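Local structure of succinyl-CoA ligase (ADP-forming) subunit alpha (Methanosaeta concilii, 6HXI) at residues Val85-His90 / Ala110-Gly115; Ile136-Val141 / Gly203-Pro208; Pro486-Lys491 / Gly534-Asn539. The protein binds coenzyme A and joins, in one chain, a succinyl-CoA ligase-like alpha/beta part to a helical part related to the C-terminal domain of citrate synthase. All blocks are in the same frame, centred on the assembly; numbering follows the deposited sequence.

Contact 1 of 3, residues Val85-His90 / Ala110-Gly115; sequences VNFASH and AVIAEG. With COA (coenzyme A), chain G.
Val85-Asn86 and Ala110-Val111 run side by side as parallel strands, with Asn86 gripped at both backbone ends: its N donates to Ala110 O (2.8 Å) and its O accepts from Ile112 N (3.2 Å). The strands belong to a beta-alpha-beta unit of a Rossmann-like, CoA-binding sheet, with helix 93-102 between them. Beyond them both segments continue, still nearly parallel, as loops lining coenzyme A. Ile112 slides its CG1 over one face of the Phe87 ring, a CH-pi contact 4.1 Å from CG1 to the ring centroid and displaced toward the rim. The ring is placed there with CG anti to the carbonyl carbon (chi1 -74°), and the methyl carbon CEP of coenzyme A meets its edge. Asn86 closes an Asx turn: Ala88 N reaches OD1 at 3.0 Å from above the carbonyl plane, while ND2 is held by Thr96 and Thr97 of helix 93-102, fixing the amide's rotation. A water ties the two loops, donating to Asn86 O and Ala88 O and accepting from Ala113 N. Beyond it, Ala113 CB rests 3.3 Å from Ala88 O, and His90 sets CD2 3.2 Å from Gly115 O. Both loops bond coenzyme A directly: Ser89 OG, which also bonds Arg91 N, donates to the phosphate oxygen O7A at a short 2.5 Å, and the ligand's N4P donates almost straight (172°) to Ile112 O at 2.9 Å.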
loop_
_atom_site.group_PDB
_atom_site.type_symbol
_atom_site.label_atom_id
_atom_site.label_comp_id
_atom_site.label_asym_id
_atom_site.label_seq_id
_atom_site.Cartn_x
_atom_site.Cartn_y
_atom_site.Cartn_z
ATOM N N VAL B 85 -9.723 -20.078 -41.025
ATOM C CA VAL B 85 -9.793 -18.717 -41.574
ATOM C C VAL B 85 -8.495 -18.093 -41.132
ATOM O O VAL B 85 -8.303 -17.859 -39.935
ATOM C CB VAL B 85 -11.053 -17.936 -41.112
ATOM C CG1 VAL B 85 -11.095 -16.547 -41.735
ATOM C CG2 VAL B 85 -12.343 -18.717 -41.423
ATOM N N ASN B 86 -7.539 -17.945 -42.083
ATOM C CA ASN B 86 -6.182 -17.494 -41.824
ATOM C C ASN B 86 -5.976 -16.006 -42.045
ATOM O O ASN B 86 -5.866 -15.553 -43.191
ATOM C CB ASN B 86 -5.186 -18.340 -42.644
ATOM C CG ASN B 86 -3.725 -18.135 -42.293
ATOM O OD1 ASN B 86 -3.378 -17.363 -41.419
ATOM N ND2 ASN B 86 -2.838 -18.874 -42.922
ATOM N N PHE B 87 -5.885 -15.247 -40.941
ATOM C CA PHE B 87 -5.633 -13.798 -40.968
ATOM C C PHE B 87 -4.176 -13.446 -40.711
ATOM O O PHE B 87 -3.890 -12.312 -40.355
ATOM C CB PHE B 87 -6.503 -13.056 -39.956
ATOM C CG PHE B 87 -7.943 -12.927 -40.355
ATOM C CD1 PHE B 87 -8.347 -11.940 -41.249
ATOM C CD2 PHE B 87 -8.920 -13.715 -39.756
ATOM C CE1 PHE B 87 -9.692 -11.800 -41.602
ATOM C CE2 PHE B 87 -10.265 -13.568 -40.108
ATOM C CZ PHE B 87 -10.635 -12.633 -41.060
ATOM N N ALA B 88 -3.249 -14.390 -40.909
ATOM C CA ALA B 88 -1.809 -14.117 -40.759
ATOM C C ALA B 88 -1.388 -13.111 -41.835
ATOM O O ALA B 88 -2.007 -13.069 -42.895
ATOM C CB ALA B 88 -1.019 -15.409 -40.923
ATOM N N SER B 89 -0.365 -12.301 -41.577
ATOM C CA SER B 89 0.140 -11.340 -42.577
ATOM C C SER B 89 0.776 -12.106 -43.796
ATOM O O SER B 89 0.965 -13.330 -43.739
ATOM C CB SER B 89 1.196 -10.429 -41.943
ATOM O OG SER B 89 2.486 -11.016 -42.035
ATOM N N HIS B 90 1.167 -11.376 -44.855
ATOM C CA HIS B 90 1.803 -11.988 -46.022
ATOM C C HIS B 90 3.156 -12.610 -45.682
ATOM O O HIS B 90 3.661 -13.444 -46.419
ATOM C CB HIS B 90 1.899 -10.991 -47.185
ATOM C CG HIS B 90 2.839 -9.843 -46.995
ATOM N ND1 HIS B 90 2.430 -8.657 -46.386
ATOM C CD2 HIS B 90 4.111 -9.687 -47.428
ATOM C CE1 HIS B 90 3.481 -7.850 -46.427
ATOM N NE2 HIS B 90 4.516 -8.422 -47.038
ATOM N N ALA B 110 -8.645 -20.618 -45.792
ATOM C CA ALA B 110 -8.897 -19.367 -46.493
ATOM C C ALA B 110 -7.779 -18.416 -46.102
ATOM O O ALA B 110 -7.613 -18.127 -44.912
ATOM C CB ALA B 110 -10.253 -18.794 -46.080
ATOM N N VAL B 111 -6.965 -18.006 -47.079
ATOM C CA VAL B 111 -5.818 -17.106 -46.912
ATOM C C VAL B 111 -6.250 -15.679 -47.260
ATOM O O VAL B 111 -6.493 -15.370 -48.421
ATOM C CB VAL B 111 -4.567 -17.566 -47.721
ATOM C CG1 VAL B 111 -3.356 -16.710 -47.382
ATOM C CG2 VAL B 111 -4.256 -19.042 -47.481
ATOM N N ILE B 112 -6.324 -14.815 -46.259
ATOM C CA ILE B 112 -6.772 -13.429 -46.421
ATOM C C ILE B 112 -5.644 -12.492 -46.890
ATOM O O ILE B 112 -5.927 -11.530 -47.603
ATOM C CB ILE B 112 -7.445 -12.895 -45.103
ATOM C CG1 ILE B 112 -8.524 -13.876 -44.512
ATOM C CG2 ILE B 112 -7.998 -11.478 -45.237
ATOM C CD1 ILE B 112 -9.622 -14.417 -45.368
ATOM N N ALA B 113 -4.394 -12.739 -46.459
ATOM C CA ALA B 113 -3.273 -11.852 -46.749
ATOM C C ALA B 113 -3.065 -11.530 -48.202
ATOM O O ALA B 113 -3.176 -12.389 -49.070
ATOM C CB ALA B 113 -1.982 -12.397 -46.157
ATOM N N GLU B 114 -2.772 -10.260 -48.453
ATOM C CA GLU B 114 -2.426 -9.704 -49.742
ATOM C C GLU B 114 -0.898 -9.531 -49.710
ATOM O O GLU B 114 -0.338 -9.202 -48.651
ATOM C CB GLU B 114 -3.112 -8.345 -49.924
ATOM C CG GLU B 114 -2.976 -7.820 -51.355
ATOM C CD GLU B 114 -3.949 -6.758 -51.841
ATOM O OE1 GLU B 114 -4.353 -6.833 -53.026
ATOM O OE2 GLU B 114 -4.273 -5.830 -51.061
ATOM N N GLY B 115 -0.242 -9.805 -50.844
ATOM C CA GLY B 115 1.201 -9.675 -50.999
ATOM C C GLY B 115 2.002 -10.927 -50.719
ATOM O O GLY B 115 3.165 -10.833 -50.315
HETATM N N1A COA G . 6.849 -6.133 -31.529
HETATM C C2A COA G . 7.245 -6.792 -32.624
HETATM N N3A COA G . 6.518 -7.171 -33.684
HETATM C C4A COA G . 5.223 -6.857 -33.519
HETATM C C5A COA G . 4.666 -6.187 -32.443
HETATM C C6A COA G . 5.546 -5.782 -31.420
HETATM N N6A COA G . 5.170 -5.048 -30.374
HETATM N N7A COA G . 3.287 -6.126 -32.566
HETATM C C8A COA G . 3.045 -6.737 -33.697
HETATM N N9A COA G . 4.168 -7.211 -34.327
HETATM C C1B COA G . 4.241 -7.968 -35.577
HETATM C C2B COA G . 3.422 -9.252 -35.618
HETATM O O2B COA G . 4.117 -10.328 -34.985
HETATM C C3B COA G . 3.295 -9.450 -37.132
HETATM O O3B COA G . 4.491 -10.022 -37.704
HETATM P P3B COA G . 4.505 -10.885 -39.045
HETATM O O7A COA G . 3.831 -10.068 -40.095
HETATM O O8A COA G . 5.938 -11.162 -39.329
HETATM O O9A COA G . 3.788 -12.203 -38.704
HETATM C C4B COA G . 3.268 -8.023 -37.693
HETATM O O4B COA G . 3.749 -7.168 -36.634
HETATM C C5B COA G . 1.924 -7.544 -38.179
HETATM O O5B COA G . 0.941 -7.922 -37.195
HETATM P P1A COA G . -0.516 -8.522 -37.631
HETATM O O1A COA G . -1.528 -8.500 -36.545
HETATM O O2A COA G . -0.396 -9.874 -38.317
HETATM O O3A COA G . -0.816 -7.399 -38.725
HETATM P P2A COA G . -2.005 -6.840 -39.622
HETATM O O4A COA G . -2.728 -5.783 -38.888
HETATM O O5A COA G . -1.336 -6.276 -40.855
HETATM O O6A COA G . -2.974 -8.090 -39.979
HETATM C CBP COA G . -3.996 -8.876 -42.050
HETATM C CCP COA G . -2.765 -8.919 -41.137
HETATM C CDP COA G . -3.734 -9.799 -43.248
HETATM C CEP COA G . -5.261 -9.352 -41.308
HETATM C CAP COA G . -4.206 -7.414 -42.532
HETATM O OAP COA G . -2.988 -6.837 -42.969
HETATM C C9P COA G . -5.278 -7.190 -43.590
HETATM O O9P COA G . -6.464 -7.120 -43.260
HETATM N N8P COA G . -4.857 -7.063 -44.859
HETATM C C7P COA G . -5.771 -6.943 -45.987
HETATM C C6P COA G . -5.673 -8.126 -46.912
HETATM C C5P COA G . -6.539 -7.967 -48.139
HETATM O O5P COA G . -6.788 -6.853 -48.596
HETATM N N4P COA G . -7.025 -9.090 -48.668
HETATM C C3P COA G . -7.960 -9.100 -49.785
HETATM C C2P COA G . -9.391 -8.851 -49.352
HETATM S S1P COA G . -10.398 -9.110 -50.840
HETATM O O HOH W 1 -3.632 -14.596 -44.483
#

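Contact 2 of 3, residues Ile136-Val141 / Gly203-Pro208. With COA (coenzyme A), chain G.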
loop_
_atom_site.group_PDB
_atom_site.type_symbol
_atom_site.label_atom_id
_atom_site.label_comp_id
_atom_site.label_asym_id
_atom_site.label_seq_id
_atom_site.Cartn_x
_atom_site.Cartn_y
_atom_site.Cartn_z
ATOM N N ILE B 136 -8.575 -21.270 -50.384
ATOM C CA ILE B 136 -9.275 -20.122 -50.947
ATOM C C ILE B 136 -8.354 -18.951 -50.637
ATOM O O ILE B 136 -8.031 -18.705 -49.481
ATOM C CB ILE B 136 -10.733 -19.923 -50.416
ATOM C CG1 ILE B 136 -11.650 -21.082 -50.890
ATOM C CG2 ILE B 136 -11.313 -18.593 -50.882
ATOM C CD1 ILE B 136 -12.494 -21.617 -49.835
ATOM N N GLY B 137 -7.862 -18.310 -51.683
ATOM C CA GLY B 137 -6.927 -17.206 -51.577
ATOM C C GLY B 137 -5.576 -17.569 -52.153
ATOM O O GLY B 137 -5.484 -18.546 -52.901
ATOM N N PRO B 138 -4.502 -16.799 -51.881
ATOM C CA PRO B 138 -4.419 -15.606 -51.004
ATOM C C PRO B 138 -5.116 -14.384 -51.576
ATOM O O PRO B 138 -5.633 -14.443 -52.697
ATOM C CB PRO B 138 -2.893 -15.372 -50.860
ATOM C CG PRO B 138 -2.225 -16.620 -51.403
ATOM C CD PRO B 138 -3.179 -17.143 -52.439
ATOM N N ALA B 139 -5.108 -13.272 -50.812
ATOM C CA ALA B 139 -5.674 -11.976 -51.199
ATOM C C ALA B 139 -7.184 -12.037 -51.477
ATOM O O ALA B 139 -7.665 -11.487 -52.470
ATOM C CB ALA B 139 -4.900 -11.384 -52.388
ATOM N N THR B 140 -7.933 -12.678 -50.572
ATOM C CA THR B 140 -9.388 -12.786 -50.677
ATOM C C THR B 140 -10.040 -12.456 -49.349
ATOM O O THR B 140 -9.351 -12.445 -48.341
ATOM C CB THR B 140 -9.789 -14.194 -51.169
ATOM O OG1 THR B 140 -11.188 -14.198 -51.422
ATOM C CG2 THR B 140 -9.486 -15.286 -50.159
ATOM N N VAL B 141 -11.360 -12.207 -49.353
ATOM C CA VAL B 141 -12.172 -12.035 -48.139
ATOM C C VAL B 141 -12.644 -13.427 -47.741
ATOM O O VAL B 141 -12.913 -13.689 -46.571
ATOM C CB VAL B 141 -13.373 -11.053 -48.229
ATOM C CG1 VAL B 141 -12.916 -9.616 -48.072
ATOM C CG2 VAL B 141 -14.204 -11.266 -49.505
ATOM N N GLY B 203 -9.445 -14.635 -55.010
ATOM C CA GLY B 203 -8.384 -13.648 -54.830
ATOM C C GLY B 203 -7.906 -13.163 -56.182
ATOM O O GLY B 203 -8.248 -13.756 -57.210
ATOM N N GLY B 204 -7.118 -12.100 -56.190
ATOM C CA GLY B 204 -6.602 -11.522 -57.427
ATOM C C GLY B 204 -5.160 -11.841 -57.768
ATOM O O GLY B 204 -4.566 -11.198 -58.637
ATOM N N ASP B 205 -4.589 -12.837 -57.109
ATOM C CA ASP B 205 -3.217 -13.220 -57.357
ATOM C C ASP B 205 -3.095 -14.057 -58.642
ATOM O O ASP B 205 -4.035 -14.777 -59.002
ATOM C CB ASP B 205 -2.628 -13.949 -56.131
ATOM C CG ASP B 205 -2.314 -13.067 -54.910
ATOM O OD1 ASP B 205 -2.264 -11.827 -55.057
ATOM O OD2 ASP B 205 -2.085 -13.619 -53.826
ATOM N N ARG B 206 -1.941 -13.952 -59.335
ATOM C CA ARG B 206 -1.674 -14.700 -60.571
ATOM C C ARG B 206 -1.760 -16.239 -60.382
ATOM O O ARG B 206 -2.181 -16.940 -61.303
ATOM C CB ARG B 206 -0.309 -14.301 -61.178
ATOM C CG ARG B 206 -0.209 -14.667 -62.658
ATOM C CD ARG B 206 0.956 -14.023 -63.397
ATOM N NE ARG B 206 0.747 -12.600 -63.665
ATOM C CZ ARG B 206 0.245 -12.124 -64.794
ATOM N NH1 ARG B 206 0.097 -10.818 -64.961
ATOM N NH2 ARG B 206 -0.113 -12.950 -65.769
ATOM N N TYR B 207 -1.365 -16.744 -59.197
ATOM C CA TYR B 207 -1.348 -18.172 -58.885
ATOM C C TYR B 207 -2.201 -18.420 -57.659
ATOM O O TYR B 207 -1.696 -18.326 -56.543
ATOM C CB TYR B 207 0.103 -18.671 -58.711
ATOM C CG TYR B 207 0.934 -18.442 -59.952
ATOM C CD1 TYR B 207 0.934 -19.366 -60.998
ATOM C CD2 TYR B 207 1.666 -17.267 -60.120
ATOM C CE1 TYR B 207 1.657 -19.135 -62.172
ATOM C CE2 TYR B 207 2.391 -17.025 -61.290
ATOM C CZ TYR B 207 2.384 -17.964 -62.309
ATOM O OH TYR B 207 3.081 -17.716 -63.459
ATOM N N PRO B 208 -3.526 -18.641 -57.806
ATOM C CA PRO B 208 -4.351 -18.803 -56.592
ATOM C C PRO B 208 -4.240 -20.204 -55.989
ATOM O O PRO B 208 -3.705 -21.102 -56.630
ATOM C CB PRO B 208 -5.760 -18.496 -57.094
ATOM C CG PRO B 208 -5.731 -18.958 -58.570
ATOM C CD PRO B 208 -4.332 -18.768 -59.048
HETATM N N1A COA G . 6.849 -6.133 -31.529
HETATM C C2A COA G . 7.245 -6.792 -32.624
HETATM N N3A COA G . 6.518 -7.171 -33.684
HETATM C C4A COA G . 5.223 -6.857 -33.519
HETATM C C5A COA G . 4.666 -6.187 -32.443
HETATM C C6A COA G . 5.546 -5.782 -31.420
HETATM N N6A COA G . 5.170 -5.048 -30.374
HETATM N N7A COA G . 3.287 -6.126 -32.566
HETATM C C8A COA G . 3.045 -6.737 -33.697
HETATM N N9A COA G . 4.168 -7.211 -34.327
HETATM C C1B COA G . 4.241 -7.968 -35.577
HETATM C C2B COA G . 3.422 -9.252 -35.618
HETATM O O2B COA G . 4.117 -10.328 -34.985
HETATM C C3B COA G . 3.295 -9.450 -37.132
HETATM O O3B COA G . 4.491 -10.022 -37.704
HETATM P P3B COA G . 4.505 -10.885 -39.045
HETATM O O7A COA G . 3.831 -10.068 -40.095
HETATM O O8A COA G . 5.938 -11.162 -39.329
HETATM O O9A COA G . 3.788 -12.203 -38.704
HETATM C C4B COA G . 3.268 -8.023 -37.693
HETATM O O4B COA G . 3.749 -7.168 -36.634
HETATM C C5B COA G . 1.924 -7.544 -38.179
HETATM O O5B COA G . 0.941 -7.922 -37.195
HETATM P P1A COA G . -0.516 -8.522 -37.631
HETATM O O1A COA G . -1.528 -8.500 -36.545
HETATM O O2A COA G . -0.396 -9.874 -38.317
HETATM O O3A COA G . -0.816 -7.399 -38.725
HETATM P P2A COA G . -2.005 -6.840 -39.622
HETATM O O4A COA G . -2.728 -5.783 -38.888
HETATM O O5A COA G . -1.336 -6.276 -40.855
HETATM O O6A COA G . -2.974 -8.090 -39.979
HETATM C CBP COA G . -3.996 -8.876 -42.050
HETATM C CCP COA G . -2.765 -8.919 -41.137
HETATM C CDP COA G . -3.734 -9.799 -43.248
HETATM C CEP COA G . -5.261 -9.352 -41.308
HETATM C CAP COA G . -4.206 -7.414 -42.532
HETATM O OAP COA G . -2.988 -6.837 -42.969
HETATM C C9P COA G . -5.278 -7.190 -43.590
HETATM O O9P COA G . -6.464 -7.120 -43.260
HETATM N N8P COA G . -4.857 -7.063 -44.859
HETATM C C7P COA G . -5.771 -6.943 -45.987
HETATM C C6P COA G . -5.673 -8.126 -46.912
HETATM C C5P COA G . -6.539 -7.967 -48.139
HETATM O O5P COA G . -6.788 -6.853 -48.596
HETATM N N4P COA G . -7.025 -9.090 -48.668
HETATM C C3P COA G . -7.960 -9.100 -49.785
HETATM C C2P COA G . -9.391 -8.851 -49.352
HETATM S S1P COA G . -10.398 -9.110 -50.840
HETATM O O HOH W 2 -5.618 -15.299 -55.309
#
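Gly203 lies with its CA against two successive carbonyls, in CA-H...O contacts of 3.3 Å from CA to Ala139 O and 3.6 Å from CA to Pro138 O, the latter nearly straight (166° at the hydrogen). Next to it the Asp205 carboxylate straddles two aliphatic groups: OD2 is 3.5 Å from Pro138 CB and OD1 3.8 Å from Ala139 CB. A water bridges the backbones, donating to Pro138 O and accepting from Asp205 N. The contact joins loops from two beta sheets: 136-141 leaves strand 134-136, outermost within this chain in the CoA-binding sheet, and 203-208 follows strand 196-201 of the second. A cis peptide before Pro138 turns the first loop, and the proline ring packs on Ser121 and Met124 of helix 118-130. Thr140 turns OG1 anti to its N (chi1 -173°), where it bonds to Ala201 O and Gly142 N, tying the loop to the end of strand 196-201. The other side of this loop meets coenzyme A, with Ala139 C 3.5 Å from C3P and Val141 N 3.6 Å from S1P. Farther out, Arg206 forms a salt bridge with Glu285, and Tyr207 OH bonds to Ser124 O of the citrate lyase chain.

Contact 3 of 3, residues Pro486-Lys491 / Gly534-Asn539; sequences PGIGHK and GNLILN. With COA (coenzyme A), chain C.
Three backbone bonds join the two loops, two of them made by glycines: Gly487 O accepts from Asn539 N (2.8 Å), and Gly489 N donates to Ile537 O (2.7 Å, 176°), bridging Ile488 with Leu538. In the third, His490 N donates to Asn535 O, which also takes a weak bond from Ile537 N across the inverse gamma turn centred on Leu536. Two side-chain amides add to this. Asn535 ND2 reaches His490 O at 2.9 Å, so that residue pair is linked twice. Asn539 ND2 donates to Gly489 O (3.1 Å) on a lone pair, the acceptor lying in the amide plane, and shares a water with Gly487 N. With CG between its N and carbonyl carbon (chi1 68°), Asn539 is also the N-cap of helix 540-555, its OD1 taking Gly542 N, which fixes both ends of the amide. These loops belong to the helical citrate synthase-like domain, each linking successive helices and together forming a floor for the adenosine of coenzyme A. Apolar packing is made by Ile488: its side chain runs obliquely to that of Leu538, CD1 to CD1 at 3.8 Å, while its CG2 touches Leu536 CB. Ile488 O is 3.0 Å from the adenine N6A; Ile488 CG2 and both Leu536 methyls lie over one adenine face, CG2 by N1A and CD2 by C5A and N7A, with Leu536 CD1 3.4 Å from O4B.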
loop_
_atom_site.group_PDB
_atom_site.type_symbol
_atom_site.label_atom_id
_atom_site.label_comp_id
_atom_site.label_asym_id
_atom_site.label_seq_id
_atom_site.Cartn_x
_atom_site.Cartn_y
_atom_site.Cartn_z
ATOM N N PRO B 486 3.673 22.817 16.359
ATOM C CA PRO B 486 4.202 22.034 15.232
ATOM C C PRO B 486 5.176 22.887 14.414
ATOM O O PRO B 486 4.943 24.088 14.246
ATOM C CB PRO B 486 2.945 21.631 14.463
ATOM C CG PRO B 486 1.947 22.690 14.775
ATOM C CD PRO B 486 2.239 23.132 16.179
ATOM N N GLY B 487 6.297 22.290 14.019
ATOM C CA GLY B 487 7.343 22.975 13.277
ATOM C C GLY B 487 8.382 23.640 14.156
ATOM O O GLY B 487 9.339 24.232 13.657
ATOM N N ILE B 488 8.219 23.500 15.485
ATOM C CA ILE B 488 9.126 24.054 16.489
ATOM C C ILE B 488 9.773 22.921 17.249
ATOM O O ILE B 488 9.056 22.047 17.736
ATOM C CB ILE B 488 8.403 25.076 17.455
ATOM C CG1 ILE B 488 8.079 26.415 16.757
ATOM C CG2 ILE B 488 9.208 25.328 18.792
ATOM C CD1 ILE B 488 9.332 27.413 16.431
ATOM N N GLY B 489 11.107 22.974 17.381
ATOM C CA GLY B 489 11.882 22.019 18.168
ATOM C C GLY B 489 12.752 21.055 17.393
ATOM O O GLY B 489 12.370 20.565 16.326
ATOM N N HIS B 490 13.914 20.749 17.963
ATOM C CA HIS B 490 14.907 19.830 17.415
ATOM C C HIS B 490 15.641 19.134 18.576
ATOM O O HIS B 490 15.840 19.742 19.632
ATOM C CB HIS B 490 15.926 20.617 16.575
ATOM C CG HIS B 490 16.694 19.775 15.605
ATOM N ND1 HIS B 490 17.756 18.973 16.020
ATOM C CD2 HIS B 490 16.539 19.644 14.269
ATOM C CE1 HIS B 490 18.192 18.374 14.923
ATOM N NE2 HIS B 490 17.502 18.763 13.843
ATOM N N LYS B 491 16.067 17.884 18.368
ATOM C CA LYS B 491 16.802 17.107 19.382
ATOM C C LYS B 491 18.255 17.602 19.618
ATOM O O LYS B 491 18.676 17.661 20.782
ATOM C CB LYS B 491 16.796 15.617 19.049
ATOM C CG LYS B 491 15.416 14.988 18.969
ATOM C CD LYS B 491 15.469 13.724 18.111
ATOM C CE LYS B 491 14.130 13.268 17.577
ATOM N NZ LYS B 491 13.644 14.163 16.503
ATOM N N GLY B 534 17.047 26.657 23.907
ATOM C CA GLY B 534 17.771 26.933 22.670
ATOM C C GLY B 534 17.505 26.021 21.497
ATOM O O GLY B 534 17.685 26.447 20.360
ATOM N N ASN B 535 17.059 24.783 21.760
ATOM C CA ASN B 535 16.713 23.768 20.759
ATOM C C ASN B 535 15.276 23.934 20.262
ATOM O O ASN B 535 14.785 23.065 19.522
ATOM C CB ASN B 535 16.871 22.355 21.348
ATOM C CG ASN B 535 15.817 21.986 22.364
ATOM O OD1 ASN B 535 15.781 22.523 23.468
ATOM N ND2 ASN B 535 14.905 21.098 22.007
ATOM N N LEU B 536 14.569 25.010 20.693
ATOM C CA LEU B 536 13.180 25.218 20.236
ATOM C C LEU B 536 13.197 26.092 18.985
ATOM O O LEU B 536 12.582 27.167 18.928
ATOM C CB LEU B 536 12.267 25.774 21.355
ATOM C CG LEU B 536 11.993 24.840 22.541
ATOM C CD1 LEU B 536 11.026 25.468 23.505
ATOM C CD2 LEU B 536 11.527 23.485 22.094
ATOM N N ILE B 537 13.969 25.630 17.999
ATOM C CA ILE B 537 14.180 26.350 16.748
ATOM C C ILE B 537 13.089 25.965 15.794
ATOM O O ILE B 537 12.383 24.982 16.011
ATOM C CB ILE B 537 15.626 26.135 16.145
ATOM C CG1 ILE B 537 15.968 24.633 15.936
ATOM C CG2 ILE B 537 16.694 26.807 17.011
ATOM C CD1 ILE B 537 16.849 24.309 14.681
ATOM N N LEU B 538 12.957 26.735 14.730
ATOM C CA LEU B 538 12.024 26.447 13.660
ATOM C C LEU B 538 12.690 25.285 12.912
ATOM O O LEU B 538 13.821 25.425 12.443
ATOM C CB LEU B 538 11.905 27.697 12.785
ATOM C CG LEU B 538 10.718 27.822 11.861
ATOM C CD1 LEU B 538 9.360 27.692 12.618
ATOM C CD2 LEU B 538 10.812 29.127 11.081
ATOM N N ASN B 539 12.070 24.102 12.965
ATOM C CA ASN B 539 12.604 22.911 12.329
ATOM C C ASN B 539 12.253 22.879 10.799
ATOM O O ASN B 539 11.590 23.797 10.302
ATOM C CB ASN B 539 12.161 21.644 13.094
ATOM C CG ASN B 539 10.689 21.309 13.026
ATOM O OD1 ASN B 539 10.030 21.450 12.006
ATOM N ND2 ASN B 539 10.150 20.784 14.104
HETATM N N1A COA C . 6.692 24.273 21.086
HETATM C C2A COA C . 6.507 25.215 22.017
HETATM N N3A COA C . 6.988 25.264 23.267
HETATM C C4A COA C . 7.692 24.159 23.557
HETATM C C5A COA C . 7.961 23.102 22.705
HETATM C C6A COA C . 7.455 23.197 21.393
HETATM N N6A COA C . 7.713 22.306 20.438
HETATM N N7A COA C . 8.631 22.090 23.375
HETATM C C8A COA C . 8.761 22.553 24.592
HETATM N N9A COA C . 8.213 23.797 24.778
HETATM C C1B COA C . 8.154 24.571 26.018
HETATM C C2B COA C . 7.493 23.873 27.200
HETATM O O2B COA C . 6.069 23.973 27.129
HETATM C C3B COA C . 8.077 24.684 28.361
HETATM O O3B COA C . 7.395 25.944 28.537
HETATM P P3B COA C . 7.318 26.723 29.927
HETATM O O7A COA C . 8.717 26.878 30.417
HETATM O O8A COA C . 6.640 28.012 29.629
HETATM O O9A COA C . 6.414 25.870 30.835
HETATM C C4B COA C . 9.472 25.089 27.867
HETATM O O4B COA C . 9.469 24.874 26.440
HETATM C C5B COA C . 10.622 24.351 28.503
HETATM O O5B COA C . 10.279 22.952 28.542
HETATM P P1A COA C . 10.601 22.031 29.853
HETATM O O1A COA C . 10.538 20.570 29.596
HETATM O O2A COA C . 9.795 22.463 31.068
HETATM O O3A COA C . 12.109 22.527 30.016
HETATM P P2A COA C . 13.447 22.167 30.798
HETATM O O4A COA C . 14.245 21.210 30.006
HETATM O O5A COA C . 14.179 23.480 30.950
HETATM O O6A COA C . 13.018 21.545 32.232
HETATM C CBP COA C . 13.758 21.953 34.521
HETATM C CCP COA C . 12.804 22.367 33.395
HETATM C CDP COA C . 13.466 22.836 35.742
HETATM C CEP COA C . 13.563 20.473 34.905
HETATM C CAP COA C . 15.219 22.167 34.038
HETATM O OAP COA C . 15.375 23.430 33.416
HETATM C C9P COA C . 16.317 21.978 35.076
HETATM O O9P COA C . 16.708 20.843 35.359
HETATM N N8P COA C . 16.822 23.092 35.631
HETATM C C7P COA C . 17.806 23.065 36.706
HETATM C C6P COA C . 17.251 23.636 37.982
HETATM C C5P COA C . 18.290 23.709 39.076
HETATM O O5P COA C . 19.481 23.856 38.806
HETATM N N4P COA C . 17.843 23.581 40.325
HETATM C C3P COA C . 18.726 23.522 41.482
HETATM C C2P COA C . 19.313 22.142 41.700
HETATM S S1P COA C . 20.198 22.238 43.281
HETATM O O HOH W 3 7.396 19.890 14.878
#

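Overall arrangement
The three contacts follow one another along the chain. Contacts 1 and 2 are neighbours, their centres about 9 Å apart, because strand 108-111 pairs with strand 134-136 in the CoA-binding sheet; contact 2 also reaches the second sheet. Both touch the same coenzyme A. Contact 3 belongs to the helical citrate synthase-like domain on the opposite side of the chain's centre, about 74 Å from contact 1 and 83 Å from contact 2 between centres. It meets a different coenzyme A, also hydrogen-bonded to Ser89 and Ile112 of a second subunit, just as the first is to Lys479 and Lys532 of one. Each is thus shared between the alpha/beta part of one subunit and the helical part of another.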